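Local coordinates for protein mandelate racemase/muconate lactonizing enzyme (Jannaschia sp., PDB 4J3Z) that probably acts as an isomerase or lyase of the enolase superfamily, abstracting a proton next to a substrate carboxylate, though its substrate is not established, at residues Ala320-Gly325 / Ala358-Pro363; Trp24-Val29 / Glu343-Gly348; Arg278-Ala283 / Lys294-Leu299; Gly39-Ala44 / Glu49-Val54. All coordinates share one frame; numbering follows the deposited sequence.

Interaction 1. Residues Ala320-Gly325 / Ala358-Pro363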
# COMPACT_ATOMS: atom_id res chain seq x y z
N ALA D 320 7.06 -40.11 3.24
CA ALA D 320 7.77 -38.84 3.01
C ALA D 320 7.16 -37.67 3.76
O ALA D 320 7.88 -36.88 4.37
CB ALA D 320 7.86 -38.54 1.52
N ASN D 321 5.82 -37.55 3.72
CA ASN D 321 5.08 -36.60 4.56
C ASN D 321 5.40 -36.78 6.02
O ASN D 321 5.65 -35.80 6.73
CB ASN D 321 3.56 -36.80 4.42
CG ASN D 321 3.07 -36.55 3.01
OD1 ASN D 321 3.68 -35.81 2.24
ND2 ASN D 321 1.94 -37.17 2.68
N VAL D 322 5.37 -38.03 6.48
CA VAL D 322 5.46 -38.31 7.91
C VAL D 322 6.81 -37.84 8.42
O VAL D 322 6.89 -37.16 9.44
CB VAL D 322 5.19 -39.79 8.24
CG1 VAL D 322 5.82 -40.21 9.57
CG2 VAL D 322 3.69 -40.05 8.24
N HIS D 323 7.86 -38.16 7.66
CA HIS D 323 9.22 -37.79 8.01
C HIS D 323 9.46 -36.28 7.99
O HIS D 323 10.10 -35.74 8.89
CB HIS D 323 10.21 -38.49 7.09
CG HIS D 323 10.44 -39.92 7.45
ND1 HIS D 323 11.42 -40.32 8.33
CD2 HIS D 323 9.81 -41.05 7.04
CE1 HIS D 323 11.39 -41.64 8.45
NE2 HIS D 323 10.43 -42.11 7.68
N LEU D 324 8.97 -35.60 6.96
CA LEU D 324 9.00 -34.14 6.93
C LEU D 324 8.21 -33.57 8.10
O LEU D 324 8.58 -32.55 8.68
CB LEU D 324 8.48 -33.60 5.60
CG LEU D 324 8.10 -32.12 5.47
CD1 LEU D 324 9.27 -31.20 5.76
CD2 LEU D 324 7.51 -31.82 4.10
N GLY D 325 7.10 -34.24 8.43
CA GLY D 325 6.23 -33.81 9.53
C GLY D 325 6.89 -33.93 10.89
O GLY D 325 6.61 -33.15 11.79
N ALA D 358 3.57 -42.05 15.12
CA ALA D 358 4.82 -41.88 15.87
C ALA D 358 5.97 -41.82 14.88
O ALA D 358 5.94 -42.50 13.85
CB ALA D 358 5.01 -43.03 16.85
N ALA D 359 6.97 -41.01 15.21
CA ALA D 359 8.18 -40.90 14.39
C ALA D 359 8.80 -42.28 14.13
O ALA D 359 9.13 -42.99 15.08
CB ALA D 359 9.18 -39.98 15.07
N PRO D 360 8.93 -42.66 12.84
CA PRO D 360 9.47 -43.98 12.46
C PRO D 360 10.91 -44.23 12.92
O PRO D 360 11.64 -43.29 13.26
CB PRO D 360 9.37 -43.97 10.93
CG PRO D 360 8.34 -42.93 10.61
CD PRO D 360 8.51 -41.88 11.67
N ASP D 361 11.30 -45.50 12.92
CA ASP D 361 12.51 -45.99 13.59
C ASP D 361 13.58 -46.52 12.65
O ASP D 361 14.73 -46.73 13.07
CB ASP D 361 12.12 -47.13 14.54
CG ASP D 361 12.13 -46.73 16.00
OD1 ASP D 361 12.70 -45.67 16.33
OD2 ASP D 361 11.57 -47.49 16.82
N ALA D 362 13.20 -46.77 11.41
CA ALA D 362 14.06 -47.48 10.46
C ALA D 362 14.85 -46.51 9.59
O ALA D 362 14.44 -45.35 9.42
CB ALA D 362 13.23 -48.42 9.61
N PRO D 363 15.98 -46.97 9.02
CA PRO D 363 16.77 -46.10 8.14
C PRO D 363 15.99 -45.78 6.86
O PRO D 363 15.11 -46.55 6.46
CB PRO D 363 18.00 -46.96 7.81
CG PRO D 363 18.05 -48.00 8.88
CD PRO D 363 16.61 -48.29 9.18

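Interaction 2. Residues Trp24-Val29 / Glu343-Gly348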
# COMPACT_ATOMS: atom_id res chain seq x y z
N TRP D 24 -1.41 -44.82 -8.66
CA TRP D 24 -0.24 -44.19 -8.04
C TRP D 24 0.98 -44.41 -8.91
O TRP D 24 1.09 -45.43 -9.58
CB TRP D 24 0.02 -44.76 -6.65
CG TRP D 24 -1.13 -44.65 -5.69
CD1 TRP D 24 -2.06 -43.65 -5.63
CD2 TRP D 24 -1.45 -45.56 -4.64
NE1 TRP D 24 -2.95 -43.89 -4.60
CE2 TRP D 24 -2.59 -45.05 -3.97
CE3 TRP D 24 -0.90 -46.77 -4.19
CZ2 TRP D 24 -3.19 -45.71 -2.90
CZ3 TRP D 24 -1.49 -47.42 -3.11
CH2 TRP D 24 -2.63 -46.89 -2.48
N LEU D 25 1.90 -43.44 -8.88
CA LEU D 25 3.12 -43.51 -9.67
C LEU D 25 4.35 -43.61 -8.78
O LEU D 25 4.82 -42.60 -8.22
CB LEU D 25 3.24 -42.27 -10.58
CG LEU D 25 2.57 -42.30 -11.95
CD1 LEU D 25 2.05 -40.90 -12.30
CD2 LEU D 25 3.54 -42.80 -13.00
N LEU D 26 4.88 -44.82 -8.66
CA LEU D 26 6.01 -45.07 -7.76
C LEU D 26 7.30 -45.28 -8.54
O LEU D 26 7.30 -45.92 -9.59
CB LEU D 26 5.74 -46.28 -6.87
CG LEU D 26 4.40 -46.43 -6.15
CD1 LEU D 26 4.50 -47.58 -5.15
CD2 LEU D 26 3.98 -45.14 -5.44
N VAL D 27 8.39 -44.72 -8.01
CA VAL D 27 9.74 -44.89 -8.57
C VAL D 27 10.66 -45.61 -7.57
O VAL D 27 10.60 -45.37 -6.36
CB VAL D 27 10.37 -43.55 -9.02
CG1 VAL D 27 9.41 -42.76 -9.91
CG2 VAL D 27 10.82 -42.70 -7.83
N ARG D 28 11.49 -46.51 -8.08
CA ARG D 28 12.51 -47.16 -7.25
C ARG D 28 13.88 -47.02 -7.91
O ARG D 28 14.17 -47.68 -8.92
CB ARG D 28 12.18 -48.64 -7.04
CG ARG D 28 13.15 -49.38 -6.13
CD ARG D 28 13.21 -50.84 -6.53
NE ARG D 28 12.41 -51.67 -5.64
CZ ARG D 28 11.68 -52.71 -6.02
NH1 ARG D 28 11.60 -53.06 -7.30
NH2 ARG D 28 11.00 -53.40 -5.09
N VAL D 29 14.71 -46.14 -7.36
CA VAL D 29 16.06 -45.87 -7.87
C VAL D 29 17.09 -46.77 -7.18
O VAL D 29 17.11 -46.85 -5.95
CB VAL D 29 16.46 -44.39 -7.65
CG1 VAL D 29 17.90 -44.13 -8.10
CG2 VAL D 29 15.51 -43.45 -8.39
N GLU D 343 -1.30 -50.61 3.30
CA GLU D 343 -0.49 -51.43 4.22
C GLU D 343 0.00 -52.74 3.58
O GLU D 343 0.89 -53.41 4.12
CB GLU D 343 -1.27 -51.71 5.51
CG GLU D 343 -0.47 -52.31 6.66
CD GLU D 343 0.56 -51.36 7.26
OE1 GLU D 343 0.34 -50.12 7.26
OE2 GLU D 343 1.58 -51.86 7.77
N ALA D 344 -0.57 -53.11 2.44
CA ALA D 344 -0.14 -54.28 1.68
C ALA D 344 0.96 -53.94 0.68
O ALA D 344 1.92 -54.72 0.51
CB ALA D 344 -1.32 -54.93 0.96
N LEU D 345 0.83 -52.80 -0.00
CA LEU D 345 1.75 -52.44 -1.09
C LEU D 345 3.20 -52.31 -0.62
O LEU D 345 4.12 -52.71 -1.33
CB LEU D 345 1.30 -51.16 -1.83
CG LEU D 345 2.10 -50.72 -3.08
CD1 LEU D 345 2.37 -51.87 -4.06
CD2 LEU D 345 1.42 -49.57 -3.80
N VAL D 346 3.39 -51.78 0.59
CA VAL D 346 4.72 -51.70 1.20
C VAL D 346 4.75 -52.47 2.53
O VAL D 346 3.69 -52.80 3.08
CB VAL D 346 5.15 -50.23 1.44
CG1 VAL D 346 5.49 -49.54 0.12
CG2 VAL D 346 4.08 -49.46 2.19
N THR D 347 5.94 -52.79 3.02
CA THR D 347 6.10 -53.14 4.43
C THR D 347 6.91 -52.03 5.12
O THR D 347 7.98 -51.64 4.65
CB THR D 347 6.73 -54.54 4.67
OG1 THR D 347 8.14 -54.50 4.38
CG2 THR D 347 6.04 -55.62 3.82
N GLY D 348 6.37 -51.50 6.22
CA GLY D 348 7.03 -50.42 6.95
C GLY D 348 6.23 -49.13 7.04
O GLY D 348 6.60 -48.21 7.77

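Interaction 3. Residues Arg278-Ala283 / Lys294-Leu299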
# COMPACT_ATOMS: atom_id res chain seq x y z
N ARG D 278 -2.72 -19.30 5.58
CA ARG D 278 -1.92 -19.54 6.78
C ARG D 278 -1.69 -21.01 7.02
O ARG D 278 -1.01 -21.41 7.97
CB ARG D 278 -2.54 -18.85 8.01
CG ARG D 278 -2.36 -17.33 8.05
CD ARG D 278 -0.89 -16.93 8.17
NE ARG D 278 -0.67 -15.49 7.93
CZ ARG D 278 -0.35 -14.96 6.75
NH1 ARG D 278 -0.19 -15.75 5.69
NH2 ARG D 278 -0.16 -13.65 6.64
N ILE D 279 -2.26 -21.84 6.15
CA ILE D 279 -1.99 -23.28 6.20
C ILE D 279 -1.65 -23.75 4.81
O ILE D 279 -2.48 -23.66 3.90
CB ILE D 279 -3.19 -24.08 6.75
CG1 ILE D 279 -3.70 -23.46 8.05
CG2 ILE D 279 -2.83 -25.55 6.91
CD1 ILE D 279 -4.68 -24.33 8.81
N LEU D 280 -0.43 -24.25 4.64
CA LEU D 280 0.05 -24.74 3.34
C LEU D 280 0.05 -26.25 3.34
O LEU D 280 0.47 -26.88 4.31
CB LEU D 280 1.46 -24.24 3.03
CG LEU D 280 1.68 -22.74 3.12
CD1 LEU D 280 3.13 -22.42 2.81
CD2 LEU D 280 0.74 -21.98 2.18
N GLN D 281 -0.41 -26.82 2.23
CA GLN D 281 -0.56 -28.26 2.11
C GLN D 281 0.15 -28.72 0.86
O GLN D 281 -0.48 -28.94 -0.17
CB GLN D 281 -2.04 -28.64 2.06
CG GLN D 281 -2.92 -27.83 3.00
CD GLN D 281 -4.39 -27.98 2.68
OE1 GLN D 281 -4.81 -27.81 1.53
NE2 GLN D 281 -5.18 -28.32 3.68
N PRO D 282 1.47 -28.87 0.92
CA PRO D 282 2.05 -29.39 -0.30
C PRO D 282 1.72 -30.86 -0.47
O PRO D 282 1.56 -31.59 0.52
CB PRO D 282 3.56 -29.19 -0.08
CG PRO D 282 3.74 -29.16 1.38
CD PRO D 282 2.48 -28.58 1.96
N ALA D 283 1.57 -31.28 -1.72
CA ALA D 283 1.68 -32.69 -2.05
C ALA D 283 3.14 -32.83 -2.44
O ALA D 283 3.60 -32.24 -3.43
CB ALA D 283 0.77 -33.05 -3.20
N LYS D 294 10.68 -29.01 3.16
CA LYS D 294 11.35 -28.31 4.27
C LYS D 294 11.44 -26.80 4.05
O LYS D 294 11.26 -26.02 4.99
CB LYS D 294 12.75 -28.87 4.52
CG LYS D 294 12.82 -30.07 5.46
CD LYS D 294 12.31 -29.76 6.86
CE LYS D 294 13.32 -28.97 7.68
NZ LYS D 294 12.79 -28.83 9.07
N LYS D 295 11.68 -26.38 2.85
CA LYS D 295 11.79 -24.99 2.68
C LYS D 295 10.49 -24.26 2.46
O LYS D 295 10.42 -23.11 2.66
CB LYS D 295 12.89 -24.63 1.70
CG LYS D 295 12.81 -25.33 0.42
CD LYS D 295 13.77 -24.71 -0.53
CE LYS D 295 15.04 -25.48 -0.66
NZ LYS D 295 16.05 -24.63 -1.29
N ILE D 296 9.46 -24.97 2.09
CA ILE D 296 8.11 -24.44 2.15
C ILE D 296 7.70 -24.31 3.63
O ILE D 296 6.95 -23.41 4.00
CB ILE D 296 7.10 -25.34 1.40
CG1 ILE D 296 7.49 -25.48 -0.08
CG2 ILE D 296 5.68 -24.79 1.54
CD1 ILE D 296 6.84 -26.66 -0.77
N ALA D 297 8.19 -25.22 4.45
CA ALA D 297 7.90 -25.20 5.89
C ALA D 297 8.58 -24.03 6.60
O ALA D 297 8.04 -23.49 7.57
CB ALA D 297 8.29 -26.52 6.53
N THR D 298 9.77 -23.65 6.13
CA THR D 298 10.52 -22.54 6.72
C THR D 298 9.90 -21.19 6.35
O THR D 298 9.84 -20.27 7.18
CB THR D 298 12.01 -22.59 6.32
OG1 THR D 298 12.64 -23.65 7.05
CG2 THR D 298 12.71 -21.31 6.64
N LEU D 299 9.44 -21.09 5.10
CA LEU D 299 8.72 -19.91 4.65
C LEU D 299 7.37 -19.76 5.36
O LEU D 299 6.94 -18.65 5.65
CB LEU D 299 8.51 -19.93 3.13
CG LEU D 299 9.41 -19.15 2.17
CD1 LEU D 299 9.32 -17.64 2.37
CD2 LEU D 299 10.84 -19.63 2.18

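Interaction 4. Residues Gly39-Ala44 / Glu49-Val54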
# COMPACT_ATOMS: atom_id res chain seq x y z
N GLY D 39 10.34 -43.61 -4.13
CA GLY D 39 9.81 -42.26 -4.29
C GLY D 39 8.47 -42.28 -5.02
O GLY D 39 8.19 -43.23 -5.76
N GLU D 40 7.66 -41.25 -4.82
CA GLU D 40 6.35 -41.18 -5.43
C GLU D 40 6.09 -39.84 -6.13
O GLU D 40 6.34 -38.77 -5.56
CB GLU D 40 5.25 -41.49 -4.40
CG GLU D 40 3.84 -41.38 -4.93
CD GLU D 40 2.83 -42.25 -4.19
OE1 GLU D 40 3.14 -42.80 -3.11
OE2 GLU D 40 1.71 -42.37 -4.72
N VAL D 41 5.60 -39.93 -7.36
CA VAL D 41 5.30 -38.79 -8.21
C VAL D 41 3.82 -38.44 -8.10
O VAL D 41 2.94 -39.33 -8.15
CB VAL D 41 5.65 -39.10 -9.69
CG1 VAL D 41 5.30 -37.93 -10.60
CG2 VAL D 41 7.12 -39.50 -9.83
N TYR D 42 3.54 -37.15 -7.96
CA TYR D 42 2.18 -36.65 -7.96
C TYR D 42 1.99 -35.71 -9.15
O TYR D 42 2.35 -34.53 -9.10
CB TYR D 42 1.85 -35.99 -6.63
CG TYR D 42 0.37 -35.85 -6.36
CD1 TYR D 42 -0.46 -36.96 -6.28
CD2 TYR D 42 -0.20 -34.60 -6.18
CE1 TYR D 42 -1.82 -36.82 -6.04
CE2 TYR D 42 -1.55 -34.44 -5.94
CZ TYR D 42 -2.35 -35.56 -5.87
OH TYR D 42 -3.70 -35.40 -5.63
N ALA D 43 1.44 -36.27 -10.23
CA ALA D 43 1.28 -35.55 -11.48
C ALA D 43 0.14 -36.15 -12.29
O ALA D 43 0.12 -37.36 -12.52
CB ALA D 43 2.57 -35.61 -12.29
N ALA D 44 -0.80 -35.31 -12.73
CA ALA D 44 -1.96 -35.82 -13.46
C ALA D 44 -2.34 -34.99 -14.69
O ALA D 44 -3.40 -35.20 -15.29
CB ALA D 44 -3.16 -35.97 -12.51
N GLU D 49 1.27 -43.14 -18.85
CA GLU D 49 2.07 -43.64 -19.97
C GLU D 49 3.05 -42.55 -20.40
O GLU D 49 4.25 -42.81 -20.58
CB GLU D 49 1.18 -44.05 -21.15
CG GLU D 49 1.91 -44.79 -22.26
CD GLU D 49 1.36 -44.53 -23.66
OE1 GLU D 49 0.58 -43.57 -23.83
OE2 GLU D 49 1.73 -45.27 -24.59
N ALA D 50 2.53 -41.33 -20.55
CA ALA D 50 3.33 -40.19 -20.95
C ALA D 50 4.21 -39.74 -19.78
O ALA D 50 5.33 -39.26 -20.00
CB ALA D 50 2.45 -39.05 -21.45
N MET D 51 3.71 -39.89 -18.56
CA MET D 51 4.52 -39.57 -17.38
C MET D 51 5.77 -40.45 -17.30
O MET D 51 6.84 -39.94 -16.94
CB MET D 51 3.73 -39.62 -16.07
CG MET D 51 2.96 -38.35 -15.71
SD MET D 51 3.87 -36.79 -15.73
CE MET D 51 5.18 -37.08 -14.54
N THR D 52 5.66 -41.74 -17.66
CA THR D 52 6.84 -42.62 -17.58
C THR D 52 7.98 -42.11 -18.45
O THR D 52 9.15 -42.26 -18.09
CB THR D 52 6.59 -44.13 -17.88
OG1 THR D 52 6.39 -44.34 -19.28
CG2 THR D 52 5.46 -44.74 -17.07
N HIS D 53 7.65 -41.49 -19.58
CA HIS D 53 8.66 -40.92 -20.47
C HIS D 53 9.18 -39.59 -19.94
O HIS D 53 10.35 -39.26 -20.14
CB HIS D 53 8.13 -40.79 -21.89
CG HIS D 53 7.73 -42.10 -22.50
ND1 HIS D 53 6.41 -42.49 -22.64
CD2 HIS D 53 8.47 -43.10 -23.02
CE1 HIS D 53 6.36 -43.68 -23.21
NE2 HIS D 53 7.60 -44.08 -23.44
N VAL D 54 8.33 -38.83 -19.25
CA VAL D 54 8.77 -37.62 -18.54
C VAL D 54 9.72 -37.97 -17.38
O VAL D 54 10.79 -37.36 -17.24
CB VAL D 54 7.59 -36.78 -18.04
CG1 VAL D 54 8.03 -35.84 -16.91
CG2 VAL D 54 6.96 -35.99 -19.18

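Interaction 1. Residues Ala320-Gly325 / Ala358-Pro363
Pro360 lays its ring against two consecutive residues of helix 315-327, Val322 and His323. Val322 supplies a single methyl, CG1, which sits 3.8 Å from Pro360 CD and almost as near to CG; with CG1 anti to the backbone N (chi1 157°), this branch is the one directed at the proline. His323 does the touching with the far end of its imidazole, NE2 lying 3.7 Å from Pro360 CG and CE1 4.0 Å from Pro360 CB. The proline does not cover the imidazole squarely: its CD stands 4.3 Å above the ring plane and is displaced toward the rim.

The second shell fixes the imidazole. ND1 is hydrogen-bonded to the backbone N of Trp115, NE2 to the carbonyl O of Leu365, and the Trp115 ring meets the imidazole with planes about 25° apart. The indole also holds the proline loop, because Trp115 NE1 bonds to Pro360 O. A leucine in place of His323 would probably leave Trp115 N and Leu365 O without their mate and join the two loops less firmly to the helix.

Helix 315-327 of the barrel domain thus meets the loop after strand 356-358. Backbone donor on one side and backbone acceptor on the other are consistent with a neutral imidazole protonated at NE2, compatible with the apolar ring packed beside it.

Interaction 2. Residues Trp24-Val29 / Glu343-Gly348
Leu345 brings one methyl, CD2, against both Trp24 and Leu26, two residues whose side chains leave strand 24-31 on the same face. The apolar contacts are of two sorts. Against Trp24 the methyl meets the rim of the indole, near the ring plane and not over a face: CD2 is 3.7 Å from CE3 and equally far from CZ3, so it straddles that edge of the six-membered ring while the two side chains pass in opposite directions. Against Leu26 the meeting is tip to tip, Leu26 CD1 and Leu345 CD2 being 3.9 Å apart. Leu345 reaches both because its CG lies anti to the backbone N (chi1 -175°), which carries the isobutyl group toward the strand.

Aromatic contacts continue around the indole, where Phe341 meets it at about 25° and His342 at about 50° between planes. Ionic links lie nearby: Arg28 pairs with Asp371, and Glu343 with Arg349 beside its own segment.

The contact joins the three-stranded antiparallel sheet of the N-terminal domain to helix 340-345 and the short strand 346-347 that follows it, in the C-terminal part of the chain. Strand 24-31 is the central strand of that sheet, between 4-12 and 36-41, and Leu345 also touches Val12 on the first of these. Leu369 of strand 368-369, which pairs with 346-347, packs on both Leu26 and Leu345.

Interaction 3. Residues Arg278-Ala283 / Lys294-Leu299
Ile296 presents both branches of its side chain to the segment 278-283, each to a different residue. CG2 meets the end of Leu280, with Leu280 CD1 3.7 Å away, and CD1 reaches Pro282, whose CB lies 4.2 Å off in a looser approach. The division follows from the torsions of the isoleucine: CG2 is anti to the backbone N and CG1 anti to the carbonyl carbon (chi1 -59°), while an extended chi2 of 162° carries CD1 out to the proline. Leu280 is equally stretched, its CD1 anti to CA (chi2 179°), and that methyl also comes within 4.1 Å of the Ile296 carbonyl O, touching the helix backbone as well as its side chain.

Strand 279-280 is one of the parallel strands of the barrel, paired with 257-259 and 306-307, and helix 290-302 is part of the connection from it to 306-307. The contact is therefore the inward packing of a helix on its own strand within a beta-alpha-beta crossover, as in the modified TIM barrel of the enolase superfamily. Helix 266-274 contributes to the same interface, Phe269 touching both Pro282 and Ile296, and Leu273 touching Leu280.

Elsewhere on the helix, Thr298 OG1 makes a weak hydrogen bond of 3.4 Å to Lys294 O, one turn back. Lys294 has its chain folded at the first three torsions, and its NZ is held by Leu118 O and by Glu72 of a second subunit. Arg278, just ahead of Ile279, forms a salt bridge with Glu248 of a third subunit.

Interaction 4. Residues Gly39-Ala44 / Glu49-Val54
Met51 points from helix 48-62 at Ala43 and Val41, and its terminal methyl makes the nearest approach to each. CE lies 3.7 Å from Ala43 CB and 4.0 Å from Val41 CG1, resting against two methyls that project from the same side of the chain. The sulfur takes part beside Ala43 alone, SD being 3.9 Å from its CB. These positions depend on a thioether chain bent twice, at chi2 (-52°) and chi3 (-59°), which turns the tip along residues 41 to 43 instead of straight into them. Val41 answers with CG1, and the two side chains cross at a slant.

Residues 41 to 43 alternate: Val41 and Ala43 face the helix, while Tyr42 between them faces away. Tyr42 instead packs its ring on His310 and Ala283 of the barrel domain. Glu40 is likewise turned from the helix, and its two carboxylate oxygens accept the backbone N-H groups of Gly314 and Glu317, near the beginning of helix 315-327.

On the helix, Thr52 OG1 donates to Glu49 O at 2.9 Å, tilted 27° from the carbonyl plane, a local bond that engages the hydroxyl on the backbone. His53 stacks on His53 of a fourth subunit.

This is the strand-to-helix junction of the N-terminal domain, closed by a short link. Helix 48-62 packs over the sheet face on which Val41 touches Leu25 and Val27 of strand 24-31, and helix 89-109 adds Thr90 and Ala94 against Met51.

How the interactions relate
From the N terminus, strand 24-29 opens interaction 2, which closes only at 343-348. Nested within that long loop, interaction 4 closes a short one inside the N-terminal domain, and interaction 3 then closes another inside the barrel. Segment 320-325 opens interaction 1 before interaction 2 has closed, and 358-363 completes it afterwards, so these two cross. Interactions 2 and 4 share the N-terminal sheet, where Val27 N lies 2.7 Å from Gly39 O, a probable hydrogen bond. Tyr42 packing on Ala283 carries interaction 4 across to interaction 3, and Leu324 on Lys294 joins the helices of interactions 1 and 3.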